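Local coordinates for protein GCN5-related N-acetyltransferase (PDB 3GYA) that binds coenzyme A and probably transfers an acyl group from the acyl-loaded cofactor to an acceptor not yet established, at residues L18-K23 against Y83-A88; F122-G127 against I136-D141. All blocks are in the same frame, centred on the assembly; numbering follows the deposited sequence.

Contact 1: L18-K23 against Y83-A88; sequences LPLLAK and YVLPEA. With COA (coenzyme A), chain B.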
loop_
_atom_site.group_PDB
_atom_site.type_symbol
_atom_site.label_atom_id
_atom_site.label_comp_id
_atom_site.label_asym_id
_atom_site.label_seq_id
_atom_site.Cartn_x
_atom_site.Cartn_y
_atom_site.Cartn_z
ATOM N N LEU A 18 -14.681 -7.871 -4.773
ATOM C CA LEU A 18 -15.917 -7.066 -4.767
ATOM C C LEU A 18 -16.169 -6.372 -3.413
ATOM O O LEU A 18 -16.621 -5.218 -3.385
ATOM C CB LEU A 18 -17.145 -7.887 -5.209
ATOM C CG LEU A 18 -17.226 -8.153 -6.703
ATOM C CD1 LEU A 18 -18.548 -8.887 -7.044
ATOM C CD2 LEU A 18 -17.127 -6.838 -7.531
ATOM N N PRO A 19 -15.933 -7.069 -2.296
ATOM C CA PRO A 19 -16.137 -6.362 -1.004
ATOM C C PRO A 19 -15.259 -5.143 -0.834
ATOM O O PRO A 19 -15.732 -4.084 -0.412
ATOM C CB PRO A 19 -15.846 -7.438 0.047
ATOM C CG PRO A 19 -16.087 -8.750 -0.691
ATOM C CD PRO A 19 -15.612 -8.498 -2.094
ATOM N N LEU A 20 -14.002 -5.272 -1.210
ATOM C CA LEU A 20 -13.065 -4.145 -1.105
ATOM C C LEU A 20 -13.448 -3.003 -2.054
ATOM O O LEU A 20 -13.389 -1.813 -1.700
ATOM C CB LEU A 20 -11.639 -4.622 -1.386
ATOM C CG LEU A 20 -10.548 -4.075 -0.471
ATOM C CD1 LEU A 20 -10.680 -4.565 0.920
ATOM C CD2 LEU A 20 -9.200 -4.445 -1.042
ATOM N N LEU A 21 -13.848 -3.368 -3.272
ATOM C CA LEU A 21 -14.303 -2.404 -4.256
ATOM C C LEU A 21 -15.538 -1.674 -3.751
ATOM O O LEU A 21 -15.648 -0.446 -3.888
ATOM C CB LEU A 21 -14.674 -3.089 -5.561
ATOM C CG LEU A 21 -13.527 -3.444 -6.476
ATOM C CD1 LEU A 21 -13.948 -4.481 -7.542
ATOM C CD2 LEU A 21 -12.976 -2.122 -7.108
ATOM N N ALA A 22 -16.479 -2.425 -3.178
ATOM C CA ALA A 22 -17.755 -1.841 -2.754
ATOM C C ALA A 22 -17.575 -0.858 -1.599
ATOM O O ALA A 22 -18.112 0.263 -1.618
ATOM C CB ALA A 22 -18.760 -2.951 -2.361
ATOM N N LYS A 23 -16.852 -1.283 -0.564
ATOM C CA LYS A 23 -16.659 -0.434 0.615
ATOM C C LYS A 23 -15.858 0.815 0.297
ATOM O O LYS A 23 -16.195 1.915 0.728
ATOM C CB LYS A 23 -16.003 -1.212 1.763
ATOM C CG LYS A 23 -16.865 -2.326 2.310
ATOM C CD LYS A 23 -18.145 -1.786 2.956
ATOM C CE LYS A 23 -19.003 -2.925 3.522
ATOM N NZ LYS A 23 -20.258 -2.426 4.167
ATOM N N TYR A 83 -5.470 0.234 1.384
ATOM C CA TYR A 83 -6.834 0.337 1.868
ATOM C C TYR A 83 -7.152 -0.869 2.747
ATOM O O TYR A 83 -6.870 -2.004 2.350
ATOM C CB TYR A 83 -7.804 0.340 0.681
ATOM C CG TYR A 83 -9.239 0.482 1.080
ATOM C CD1 TYR A 83 -9.772 1.728 1.373
ATOM C CD2 TYR A 83 -10.083 -0.624 1.177
ATOM C CE1 TYR A 83 -11.116 1.879 1.775
ATOM C CE2 TYR A 83 -11.400 -0.489 1.604
ATOM C CZ TYR A 83 -11.924 0.770 1.872
ATOM O OH TYR A 83 -13.245 0.930 2.272
ATOM N N VAL A 84 -7.741 -0.605 3.913
ATOM C CA VAL A 84 -8.223 -1.674 4.832
ATOM C C VAL A 84 -9.733 -1.560 4.934
ATOM O O VAL A 84 -10.249 -0.461 5.096
ATOM C CB VAL A 84 -7.613 -1.506 6.242
ATOM C CG1 VAL A 84 -8.186 -2.580 7.213
ATOM C CG2 VAL A 84 -6.075 -1.542 6.152
ATOM N N LEU A 85 -10.446 -2.673 4.806
ATOM C CA LEU A 85 -11.921 -2.686 4.988
ATOM C C LEU A 85 -12.293 -1.997 6.298
ATOM O O LEU A 85 -11.619 -2.224 7.317
ATOM C CB LEU A 85 -12.445 -4.125 5.070
ATOM C CG LEU A 85 -12.791 -4.873 3.789
ATOM C CD1 LEU A 85 -13.389 -6.211 4.222
ATOM C CD2 LEU A 85 -13.726 -4.090 2.860
ATOM N N PRO A 86 -13.343 -1.152 6.288
ATOM C CA PRO A 86 -13.736 -0.485 7.531
ATOM C C PRO A 86 -13.864 -1.392 8.753
ATOM O O PRO A 86 -13.348 -1.063 9.814
ATOM C CB PRO A 86 -15.087 0.152 7.177
ATOM C CG PRO A 86 -14.987 0.408 5.715
ATOM C CD PRO A 86 -14.200 -0.729 5.147
ATOM N N GLU A 87 -14.515 -2.542 8.622
ATOM C CA GLU A 87 -14.701 -3.399 9.801
ATOM C C GLU A 87 -13.395 -4.044 10.297
ATOM O O GLU A 87 -13.346 -4.533 11.432
ATOM C CB GLU A 87 -15.791 -4.453 9.563
ATOM C CG GLU A 87 -17.229 -3.911 9.710
ATOM C CD GLU A 87 -17.584 -3.486 11.140
ATOM O OE1 GLU A 87 -17.415 -4.301 12.073
ATOM O OE2 GLU A 87 -18.043 -2.337 11.336
ATOM N N ALA A 88 -12.343 -3.996 9.483
ATOM C CA ALA A 88 -11.047 -4.591 9.805
ATOM C C ALA A 88 -10.017 -3.573 10.314
ATOM O O ALA A 88 -8.888 -3.938 10.662
ATOM C CB ALA A 88 -10.496 -5.330 8.595
HETATM N N1A COA B . -9.052 4.991 10.395
HETATM C C2A COA B . -7.919 5.714 10.104
HETATM N N3A COA B . -6.754 5.516 10.804
HETATM C C4A COA B . -6.718 4.593 11.807
HETATM C C5A COA B . -7.850 3.854 12.130
HETATM C C6A COA B . -9.034 4.066 11.409
HETATM N N6A COA B . -10.170 3.446 11.690
HETATM N N7A COA B . -7.505 3.038 13.165
HETATM C C8A COA B . -6.206 3.247 13.476
HETATM N N9A COA B . -5.705 4.218 12.643
HETATM C C1B COA B . -4.314 4.731 12.624
HETATM C C2B COA B . -3.857 5.157 14.010
HETATM O O2B COA B . -2.984 6.270 13.893
HETATM C C3B COA B . -3.097 3.960 14.531
HETATM O O3B COA B . -2.177 4.274 15.556
HETATM P P3B COA B . -2.281 3.546 17.003
HETATM O O7A COA B . -1.007 3.780 17.787
HETATM O O8A COA B . -3.461 4.134 17.733
HETATM O O9A COA B . -2.476 2.044 16.900
HETATM C C4B COA B . -2.426 3.480 13.249
HETATM O O4B COA B . -3.355 3.750 12.208
HETATM C C5B COA B . -2.028 1.993 13.220
HETATM O O5B COA B . -3.159 1.205 13.495
HETATM P P1A COA B . -3.635 -0.072 12.580
HETATM O O1A COA B . -2.419 -0.811 12.087
HETATM O O2A COA B . -4.663 -0.791 13.361
HETATM O O3A COA B . -4.286 0.704 11.349
HETATM P P2A COA B . -5.336 0.168 10.256
HETATM O O4A COA B . -5.291 -1.329 10.083
HETATM O O5A COA B . -6.650 0.711 10.612
HETATM O O6A COA B . -4.745 0.836 8.920
HETATM C CBP COA B . -5.312 2.746 7.557
HETATM C CCP COA B . -4.659 2.257 8.840
HETATM C CDP COA B . -4.587 2.139 6.359
HETATM C CEP COA B . -5.220 4.292 7.498
HETATM C CAP COA B . -6.765 2.233 7.550
HETATM O OAP COA B . -7.468 2.562 8.729
HETATM C C9P COA B . -7.533 2.756 6.366
HETATM O O9P COA B . -7.416 2.194 5.112
HETATM N N8P COA B . -8.371 3.776 6.538
HETATM C C7P COA B . -9.063 4.287 5.364
HETATM C C6P COA B . -10.012 5.418 5.724
HETATM C C5P COA B . -9.202 6.571 6.254
HETATM O O5P COA B . -8.264 6.994 5.570
HETATM N N4P COA B . -9.559 7.061 7.451
HETATM C C3P COA B . -9.768 8.484 7.688
HETATM C C2P COA B . -11.088 8.777 8.401
HETATM S S1P COA B . -12.587 8.306 7.470
#
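The first helix of the GNAT fold, in the stretch 18-23, rests here on the end of strand 76-84, the strand whose Val84 helps to bind coenzyme A, and Leu20, Lys23, Tyr83 and Leu85 do most of the touching. Leu20 suits the buried middle of the contact because its branched end serves two partners: Leu20 CD1 packs 3.6 Å from Leu85 CG, while Leu20 CG lies at the edge of the Tyr83 ring, 3.9 Å from Tyr83 CD2. With CG anti to the backbone N (chi1 -178°), the ring of Tyr83 reaches from the strand to the helix, and its OH comes within 3.5 Å of Lys23 CB without bonding to that residue. The hydroxyl bonds instead to Glu27 OE1, a little further along the chain; tyrosine suits the place because its ring packs on Leu20 while its OH still reaches this carboxylate. A phenylalanine in its place would probably keep much of the ring packing but leave the Glu27 carboxylate without this partner.

In GNAT proteins this strand pairs through its backbone with the pantetheine arm of the cofactor, and Val84 N accordingly bonds to O9P of coenzyme A at 3.1 Å, with an N-H...O angle of 158°. Tyr83 points toward the helix and Val84 away from it, where Val84 CG2 lies 4.0 Å from CDP of the cofactor. Beyond the strand, Lys23 lays its methylene chain at about a right angle across Leu85, with Lys23 CG 3.6 Å from Leu85 CD2; a long side chain fits this border, since its carbons cover the leucine while the ammonium end leads away. Pro86, at the start of a short 3-10 turn, sets CD 3.9 Å from Lys23 CB.

Contact 2: F122-G127 against I136-D141; sequences FYQGLG and ITHTLD. With COA (coenzyme A), chain B; EDO (1,2-ethanediol), chain F.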
loop_
_atom_site.group_PDB
_atom_site.type_symbol
_atom_site.label_atom_id
_atom_site.label_comp_id
_atom_site.label_asym_id
_atom_site.label_seq_id
_atom_site.Cartn_x
_atom_site.Cartn_y
_atom_site.Cartn_z
ATOM N N PHE A 122 -1.368 7.749 10.970
ATOM C CA PHE A 122 -0.865 6.437 10.597
ATOM C C PHE A 122 0.541 6.525 10.005
ATOM O O PHE A 122 1.451 5.853 10.474
ATOM C CB PHE A 122 -1.805 5.791 9.594
ATOM C CG PHE A 122 -1.325 4.471 9.053
ATOM C CD1 PHE A 122 -1.079 3.390 9.905
ATOM C CD2 PHE A 122 -1.176 4.270 7.685
ATOM C CE1 PHE A 122 -0.656 2.159 9.375
ATOM C CE2 PHE A 122 -0.785 3.038 7.168
ATOM C CZ PHE A 122 -0.542 1.985 8.000
ATOM N N TYR A 123 0.728 7.350 8.972
ATOM C CA TYR A 123 2.028 7.369 8.287
ATOM C C TYR A 123 3.141 7.976 9.129
ATOM O O TYR A 123 4.296 7.499 9.096
ATOM C CB TYR A 123 1.923 7.991 6.888
ATOM C CG TYR A 123 1.205 7.034 5.950
ATOM C CD1 TYR A 123 1.769 5.790 5.643
ATOM C CD2 TYR A 123 -0.045 7.347 5.403
ATOM C CE1 TYR A 123 1.122 4.890 4.813
ATOM C CE2 TYR A 123 -0.701 6.451 4.555
ATOM C CZ TYR A 123 -0.107 5.217 4.270
ATOM O OH TYR A 123 -0.735 4.304 3.443
ATOM N N GLN A 124 2.809 8.983 9.917
ATOM C CA GLN A 124 3.799 9.529 10.815
ATOM C C GLN A 124 4.210 8.520 11.864
ATOM O O GLN A 124 5.390 8.429 12.188
ATOM C CB GLN A 124 3.332 10.838 11.426
ATOM C CG GLN A 124 3.303 11.917 10.343
ATOM C CD GLN A 124 3.587 13.289 10.860
ATOM O OE1 GLN A 124 4.521 13.499 11.657
ATOM N NE2 GLN A 124 2.788 14.253 10.410
ATOM N N GLY A 125 3.260 7.714 12.331
ATOM C CA GLY A 125 3.565 6.649 13.294
ATOM C C GLY A 125 4.546 5.610 12.763
ATOM O O GLY A 125 5.212 4.930 13.534
ATOM N N LEU A 126 4.614 5.477 11.440
ATOM C CA LEU A 126 5.532 4.559 10.771
ATOM C C LEU A 126 6.875 5.211 10.421
ATOM O O LEU A 126 7.794 4.541 9.906
ATOM C CB LEU A 126 4.897 4.047 9.480
ATOM C CG LEU A 126 3.687 3.137 9.640
ATOM C CD1 LEU A 126 2.953 3.015 8.280
ATOM C CD2 LEU A 126 4.118 1.745 10.160
ATOM N N GLY A 127 6.973 6.510 10.663
ATOM C CA GLY A 127 8.211 7.232 10.468
ATOM C C GLY A 127 8.238 8.175 9.296
ATOM O O GLY A 127 9.236 8.854 9.106
ATOM N N ILE A 136 2.849 14.348 -3.641
ATOM C CA ILE A 136 3.112 13.528 -2.461
ATOM C C ILE A 136 2.784 14.272 -1.172
ATOM O O ILE A 136 2.866 15.509 -1.114
ATOM C CB ILE A 136 4.577 13.006 -2.441
ATOM C CG1 ILE A 136 5.571 14.121 -2.149
ATOM C CG2 ILE A 136 4.948 12.366 -3.789
ATOM C CD1 ILE A 136 6.967 13.582 -1.999
ATOM N N THR A 137 2.391 13.515 -0.152
ATOM C CA THR A 137 2.150 14.052 1.185
ATOM C C THR A 137 3.193 13.563 2.192
ATOM O O THR A 137 3.438 14.231 3.219
ATOM C CB THR A 137 0.733 13.703 1.681
ATOM O OG1 THR A 137 0.554 12.293 1.716
ATOM C CG2 THR A 137 -0.355 14.378 0.786
ATOM N N HIS A 138 3.821 12.412 1.915
ATOM C CA HIS A 138 4.755 11.813 2.880
ATOM C C HIS A 138 5.966 11.204 2.202
ATOM O O HIS A 138 5.872 10.670 1.076
ATOM C CB HIS A 138 4.059 10.730 3.704
ATOM C CG HIS A 138 3.002 11.258 4.620
ATOM N ND1 HIS A 138 1.722 11.532 4.191
ATOM C CD2 HIS A 138 3.037 11.576 5.936
ATOM C CE1 HIS A 138 1.015 12.001 5.206
ATOM N NE2 HIS A 138 1.787 12.036 6.277
ATOM N N THR A 139 7.082 11.244 2.913
ATOM C CA THR A 139 8.355 10.762 2.387
ATOM C C THR A 139 9.168 10.109 3.504
ATOM O O THR A 139 9.054 10.499 4.660
ATOM C CB THR A 139 9.144 11.934 1.726
ATOM O OG1 THR A 139 10.156 11.433 0.840
ATOM C CG2 THR A 139 9.767 12.861 2.785
ATOM N N LEU A 140 9.985 9.131 3.139
ATOM C CA LEU A 140 10.876 8.487 4.093
ATOM C C LEU A 140 12.134 8.030 3.363
ATOM O O LEU A 140 12.045 7.309 2.349
ATOM C CB LEU A 140 10.182 7.313 4.770
ATOM C CG LEU A 140 11.007 6.506 5.785
ATOM C CD1 LEU A 140 11.481 7.373 6.954
ATOM C CD2 LEU A 140 10.148 5.284 6.229
ATOM N N ASP A 141 13.287 8.476 3.867
ATOM C CA ASP A 141 14.575 8.062 3.339
ATOM C C ASP A 141 14.993 6.720 3.933
ATOM O O ASP A 141 14.725 6.441 5.108
ATOM C CB ASP A 141 15.649 9.098 3.662
ATOM C CG ASP A 141 15.507 10.384 2.846
ATOM O OD1 ASP A 141 14.866 10.372 1.776
ATOM O OD2 ASP A 141 16.080 11.404 3.285
HETATM N N1A COA B . -9.052 4.991 10.395
HETATM C C2A COA B . -7.919 5.714 10.104
HETATM N N3A COA B . -6.754 5.516 10.804
HETATM C C4A COA B . -6.718 4.593 11.807
HETATM C C5A COA B . -7.850 3.854 12.130
HETATM C C6A COA B . -9.034 4.066 11.409
HETATM N N6A COA B . -10.170 3.446 11.690
HETATM N N7A COA B . -7.505 3.038 13.165
HETATM C C8A COA B . -6.206 3.247 13.476
HETATM N N9A COA B . -5.705 4.218 12.643
HETATM C C1B COA B . -4.314 4.731 12.624
HETATM C C2B COA B . -3.857 5.157 14.010
HETATM O O2B COA B . -2.984 6.270 13.893
HETATM C C3B COA B . -3.097 3.960 14.531
HETATM O O3B COA B . -2.177 4.274 15.556
HETATM P P3B COA B . -2.281 3.546 17.003
HETATM O O7A COA B . -1.007 3.780 17.787
HETATM O O8A COA B . -3.461 4.134 17.733
HETATM O O9A COA B . -2.476 2.044 16.900
HETATM C C4B COA B . -2.426 3.480 13.249
HETATM O O4B COA B . -3.355 3.750 12.208
HETATM C C5B COA B . -2.028 1.993 13.220
HETATM O O5B COA B . -3.159 1.205 13.495
HETATM P P1A COA B . -3.635 -0.072 12.580
HETATM O O1A COA B . -2.419 -0.811 12.087
HETATM O O2A COA B . -4.663 -0.791 13.361
HETATM O O3A COA B . -4.286 0.704 11.349
HETATM P P2A COA B . -5.336 0.168 10.256
HETATM O O4A COA B . -5.291 -1.329 10.083
HETATM O O5A COA B . -6.650 0.711 10.612
HETATM O O6A COA B . -4.745 0.836 8.920
HETATM C CBP COA B . -5.312 2.746 7.557
HETATM C CCP COA B . -4.659 2.257 8.840
HETATM C CDP COA B . -4.587 2.139 6.359
HETATM C CEP COA B . -5.220 4.292 7.498
HETATM C CAP COA B . -6.765 2.233 7.550
HETATM O OAP COA B . -7.468 2.562 8.729
HETATM C C9P COA B . -7.533 2.756 6.366
HETATM O O9P COA B . -7.416 2.194 5.112
HETATM N N8P COA B . -8.371 3.776 6.538
HETATM C C7P COA B . -9.063 4.287 5.364
HETATM C C6P COA B . -10.012 5.418 5.724
HETATM C C5P COA B . -9.202 6.571 6.254
HETATM O O5P COA B . -8.264 6.994 5.570
HETATM N N4P COA B . -9.559 7.061 7.451
HETATM C C3P COA B . -9.768 8.484 7.688
HETATM C C2P COA B . -11.088 8.777 8.401
HETATM S S1P COA B . -12.587 8.306 7.470
HETATM C C1 EDO F . -1.378 4.617 -0.826
HETATM O O1 EDO F . -2.784 4.457 -0.969
HETATM C C2 EDO F . -1.057 5.791 0.102
HETATM O O2 EDO F . -1.986 5.910 1.189
#
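The last turn of helix 120-125 and the residues after it lie against strand 138-141, with the CA atoms of Tyr123 and His138 7.5 Å apart and those of Gly127 and Leu140 7.0 Å apart. Gly127 leaves the helix in a Schellman motif with phi 109°, where a CB would jam against the preceding carbonyl oxygen, so glycine fits. Gly127 O meets Leu140 CD1 at 3.4 Å.

With CG anti to its carbonyl carbon (chi1 -67°), His138 turns one imidazole face to Tyr123 CB, a CH-pi contact 4.0 Å from the ring centroid. Gln124 CG reaches the edge of the same ring, 4.3 Å from His138 NE2. His138 ND1 pairs with Thr137 OG1 at 2.8 Å, and NE2 bonds to Asp120, which also takes Gln124 NE2. These two bonds should hold the ring's rotation and supply partners for both nitrogens of this buried side chain. CCP of coenzyme A lies over the centre of one face of the Phe122 ring, 3.8 Å from its plane, a flat apolar surface suited to the pantetheine carbons.

Thr137 and His138 both face Leu114 in a classic beta bulge, where helix 120-125, its Phe122 facing coenzyme A, packs on the C-terminal strand 138-141 of the GNAT sheet.

Both segments of contact 1 precede those of contact 2 in the chain, and the contact centres lie 23 Å apart, with nearest atoms about 7 Å apart and not touching. They share one mixed sheet: strand 76-84 of contact 1 lies beside strand 111-114, which in turn pairs with strand 138-141 of contact 2. The pairing of 76-84 with 111-114 is parallel, and in GNAT proteins these two strands splay apart to admit the cofactor. Coenzyme A touches both contacts, at Val84 and at Phe122: in contact 1 the strand end, and in contact 2 the helix, meets the cofactor. The coenzyme A site is thus assembled from well-separated parts of a single domain.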